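PDB 6YP4: adenylate cyclase from Hippeastrum hybrid cultivar, which acts predominantly as a triphosphatase, although it was first taken for an adenylyl cyclase. Local coordinates for residues H30-L35 with F133-A138. Numbering follows the deposited sequence. Where two conformers were deposited one is given.
Sequences HLQHNL and FRNVRA. With GCP (phosphomethylphosphonic acid guanylate ester), chain B.
Gln32 and Asn135 face each other as a hydrogen-bonded antiparallel pair, and their side chains run side by side into the tunnel that receives the nucleotide. Asn135 ND2 donates to Gln32 OE1 at 3.1 Å, reaching it from above the carbonyl plane (44° out of it), with the two amides turned 48° apart. Gln32, extended beyond CG, also carries its amide over one face of the Arg137 guanidinium, OE1 lying 3.9 Å above the plane. That guanidinium meets the ligand at its edge: NH1 and NH2 of Arg137 both donate to O2B of the nucleotide analogue, NH1 at 3.0 Å, and NH2 adds a weak bond to O2G. A bend at chi3 (-60°) turns the arginine's end toward the phosphates. With an alanine at Gln32, the amide would be gone from over the Arg137 guanidinium, and Asn135 ND2 would probably be left with one acceptor fewer.

Further along the same face, Asn34 ND2 approaches Phe133 CE1 to 3.4 Å, while Asn34 OD1 accepts from Arg54. The other face carries Leu31, whose CD1 touches Val136 CG2 and, in one of the two conformers of Arg134, sits 3.1 Å above that guanidinium plane, offset toward its rim.

Six backbone bonds, two at each of the pairs His30–Arg137, Gln32–Asn135 and Asn34–Phe133, fix this register. In the second shell, Asp151 OD1 binds both Arg137 NE and Asn135 ND2, and Thr153 holds Asn135 OD1. Such antiparallel strands, sending basic and polar side chains inward to grip a triphosphate, are the hallmark of the CYTH triphosphate tunnel.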
loop_
_atom_site.group_PDB
_atom_site.type_symbol
_atom_site.label_atom_id
_atom_site.label_comp_id
_atom_site.label_asym_id
_atom_site.label_seq_id
_atom_site.Cartn_x
_atom_site.Cartn_y
_atom_site.Cartn_z
ATOM N N HIS A 30 -6.969 -9.023 3.721
ATOM C CA HIS A 30 -6.792 -8.887 5.157
ATOM C C HIS A 30 -8.091 -8.472 5.842
ATOM O O HIS A 30 -8.957 -7.832 5.244
ATOM C CB HIS A 30 -5.701 -7.871 5.483
ATOM C CG HIS A 30 -4.331 -8.357 5.119
ATOM N ND1 HIS A 30 -3.581 -9.156 5.955
ATOM C CD2 HIS A 30 -3.615 -8.227 3.978
ATOM C CE1 HIS A 30 -2.441 -9.462 5.357
ATOM N NE2 HIS A 30 -2.432 -8.901 4.163
ATOM N N LEU A 31 -8.156 -8.804 7.130
ATOM C CA LEU A 31 -9.257 -8.476 8.028
ATOM C C LEU A 31 -8.933 -7.200 8.802
ATOM O O LEU A 31 -7.836 -7.067 9.348
ATOM C CB LEU A 31 -9.487 -9.643 8.991
ATOM C CG LEU A 31 -10.500 -9.415 10.097
ATOM C CD1 LEU A 31 -11.847 -9.211 9.448
ATOM C CD2 LEU A 31 -10.527 -10.609 11.026
ATOM N N GLN A 32 -9.873 -6.257 8.823
ATOM C CA GLN A 32 -9.734 -4.998 9.551
ATOM C C GLN A 32 -10.840 -4.882 10.591
ATOM O O GLN A 32 -11.998 -5.211 10.307
ATOM C CB GLN A 32 -9.820 -3.788 8.601
ATOM C CG GLN A 32 -9.101 -3.986 7.241
ATOM C CD GLN A 32 -9.215 -2.785 6.319
ATOM O OE1 GLN A 32 -10.309 -2.291 6.076
ATOM N NE2 GLN A 32 -8.053 -2.284 5.808
ATOM N N HIS A 33 -10.491 -4.412 11.790
ATOM C CA HIS A 33 -11.475 -3.908 12.751
ATOM C C HIS A 33 -11.228 -2.421 12.953
ATOM O O HIS A 33 -10.130 -2.018 13.356
ATOM C CB HIS A 33 -11.417 -4.670 14.084
ATOM C CG HIS A 33 -11.841 -6.110 13.988
ATOM N ND1 HIS A 33 -10.987 -7.117 13.589
ATOM C CD2 HIS A 33 -13.029 -6.718 14.272
ATOM C CE1 HIS A 33 -11.633 -8.268 13.590
ATOM N NE2 HIS A 33 -12.874 -8.058 14.015
ATOM N N ASN A 34 -12.238 -1.607 12.642
ATOM C CA ASN A 34 -12.149 -0.157 12.712
ATOM C C ASN A 34 -12.848 0.333 13.976
ATOM O O ASN A 34 -14.039 0.066 14.161
ATOM C CB ASN A 34 -12.799 0.477 11.480
ATOM C CG ASN A 34 -12.184 0.001 10.175
ATOM O OD1 ASN A 34 -11.015 0.248 9.918
ATOM N ND2 ASN A 34 -12.993 -0.613 9.310
ATOM N N LEU A 35 -12.130 1.055 14.834
ATOM C CA LEU A 35 -12.739 1.674 16.008
ATOM C C LEU A 35 -12.595 3.191 15.957
ATOM O O LEU A 35 -11.620 3.721 15.417
ATOM C CB LEU A 35 -12.131 1.146 17.302
ATOM C CG LEU A 35 -12.598 -0.250 17.691
ATOM C CD1 LEU A 35 -11.943 -1.325 16.837
ATOM C CD2 LEU A 35 -12.306 -0.479 19.149
ATOM N N PHE A 133 -16.648 -1.357 13.559
ATOM C CA PHE A 133 -17.147 -2.394 12.665
ATOM C C PHE A 133 -15.962 -3.097 12.015
ATOM O O PHE A 133 -14.821 -2.641 12.095
ATOM C CB PHE A 133 -18.105 -1.823 11.604
ATOM C CG PHE A 133 -17.510 -0.714 10.770
ATOM C CD1 PHE A 133 -16.849 -0.994 9.575
ATOM C CD2 PHE A 133 -17.613 0.614 11.179
ATOM C CE1 PHE A 133 -16.282 0.031 8.807
ATOM C CE2 PHE A 133 -17.058 1.644 10.404
ATOM C CZ PHE A 133 -16.386 1.345 9.221
ATOM N N ARG A 134 -16.269 -4.204 11.341
ATOM C CA ARG A 134 -15.312 -5.124 10.746
ATOM C C ARG A 134 -15.353 -4.982 9.219
ATOM O O ARG A 134 -16.388 -4.627 8.646
ATOM C CB ARG A 134 -15.650 -6.565 11.188
ATOM C CG ARG A 134 -14.937 -7.731 10.497
ATOM C CD ARG A 134 -15.630 -9.073 10.849
ATOM N NE ARG A 134 -14.800 -10.259 10.600
ATOM C CZ ARG A 134 -14.875 -11.024 9.512
ATOM N NH1 ARG A 134 -14.077 -12.081 9.378
ATOM N NH2 ARG A 134 -15.750 -10.744 8.556
ATOM N N ASN A 135 -14.226 -5.244 8.560
ATOM C CA ASN A 135 -14.204 -5.167 7.102
ATOM C C ASN A 135 -13.146 -6.118 6.558
ATOM O O ASN A 135 -12.027 -6.167 7.080
ATOM C CB ASN A 135 -13.934 -3.726 6.632
ATOM C CG ASN A 135 -13.915 -3.578 5.107
ATOM O OD1 ASN A 135 -14.964 -3.600 4.449
ATOM N ND2 ASN A 135 -12.716 -3.371 4.539
ATOM N N VAL A 136 -13.524 -6.893 5.546
ATOM C CA VAL A 136 -12.608 -7.745 4.798
ATOM C C VAL A 136 -12.247 -7.024 3.508
ATOM O O VAL A 136 -13.128 -6.685 2.715
ATOM C CB VAL A 136 -13.220 -9.120 4.502
ATOM C CG1 VAL A 136 -12.214 -9.982 3.705
ATOM C CG2 VAL A 136 -13.587 -9.816 5.791
ATOM N N ARG A 137 -10.952 -6.795 3.286
ATOM C CA ARG A 137 -10.492 -6.027 2.137
ATOM C C ARG A 137 -9.558 -6.887 1.304
ATOM O O ARG A 137 -8.524 -7.344 1.803
ATOM C CB ARG A 137 -9.785 -4.735 2.571
ATOM C CG ARG A 137 -8.979 -4.055 1.452
ATOM C CD ARG A 137 -8.655 -2.621 1.831
ATOM N NE ARG A 137 -9.861 -1.812 2.054
ATOM C CZ ARG A 137 -9.852 -0.590 2.589
ATOM N NH1 ARG A 137 -8.710 -0.032 2.969
ATOM N NH2 ARG A 137 -10.981 0.082 2.756
ATOM N N ALA A 138 -9.924 -7.082 0.038
ATOM C CA ALA A 138 -9.122 -7.774 -0.957
ATOM C C ALA A 138 -8.524 -6.727 -1.886
ATOM O O ALA A 138 -9.250 -5.866 -2.393
ATOM C CB ALA A 138 -9.987 -8.780 -1.736
HETATM P PG GCP B . -12.749 3.907 2.801
HETATM O O1G GCP B . -13.697 3.962 1.640
HETATM O O2G GCP B . -12.898 2.600 3.547
HETATM O O3G GCP B . -13.017 5.068 3.727
HETATM C C3B GCP B . -11.048 4.024 2.145
HETATM P PB GCP B . -9.868 4.040 3.574
HETATM O O1B GCP B . -10.376 4.859 4.725
HETATM O O2B GCP B . -9.516 2.635 3.996
HETATM O O3A GCP B . -8.511 4.765 2.994
HETATM P PA GCP B . -7.117 4.677 3.860
HETATM O O1A GCP B . -6.484 6.056 3.806
HETATM O O2A GCP B . -7.485 4.332 5.288
HETATM O "O5'" GCP B . -6.118 3.472 3.227
HETATM C "C5'" GCP B . -6.446 2.907 1.964
HETATM C "C4'" GCP B . -6.294 3.972 0.796
HETATM O "O4'" GCP B . -4.981 4.810 0.866
HETATM C "C3'" GCP B . -6.237 3.356 -0.322
HETATM O "O3'" GCP B . -7.049 4.042 -1.307
HETATM C "C2'" GCP B . -4.621 3.257 -0.759
HETATM O "O2'" GCP B . -4.412 3.458 -2.207
HETATM C "C1'" GCP B . -3.945 4.081 -0.055
HETATM N N9 GCP B . -2.924 3.328 0.777
HETATM C C8 GCP B . -3.193 2.992 2.044
HETATM N N7 GCP B . -2.134 2.337 2.556
HETATM C C5 GCP B . -1.201 2.266 1.594
HETATM C C6 GCP B . 0.075 1.706 1.572
HETATM O O6 GCP B . 0.505 1.170 2.539
HETATM N N1 GCP B . 0.814 1.774 0.464
HETATM C C2 GCP B . 0.320 2.390 -0.644
HETATM N N2 GCP B . 1.218 2.402 -1.796
HETATM N N3 GCP B . -0.927 2.935 -0.625
HETATM C C4 GCP B . -1.685 2.872 0.496
#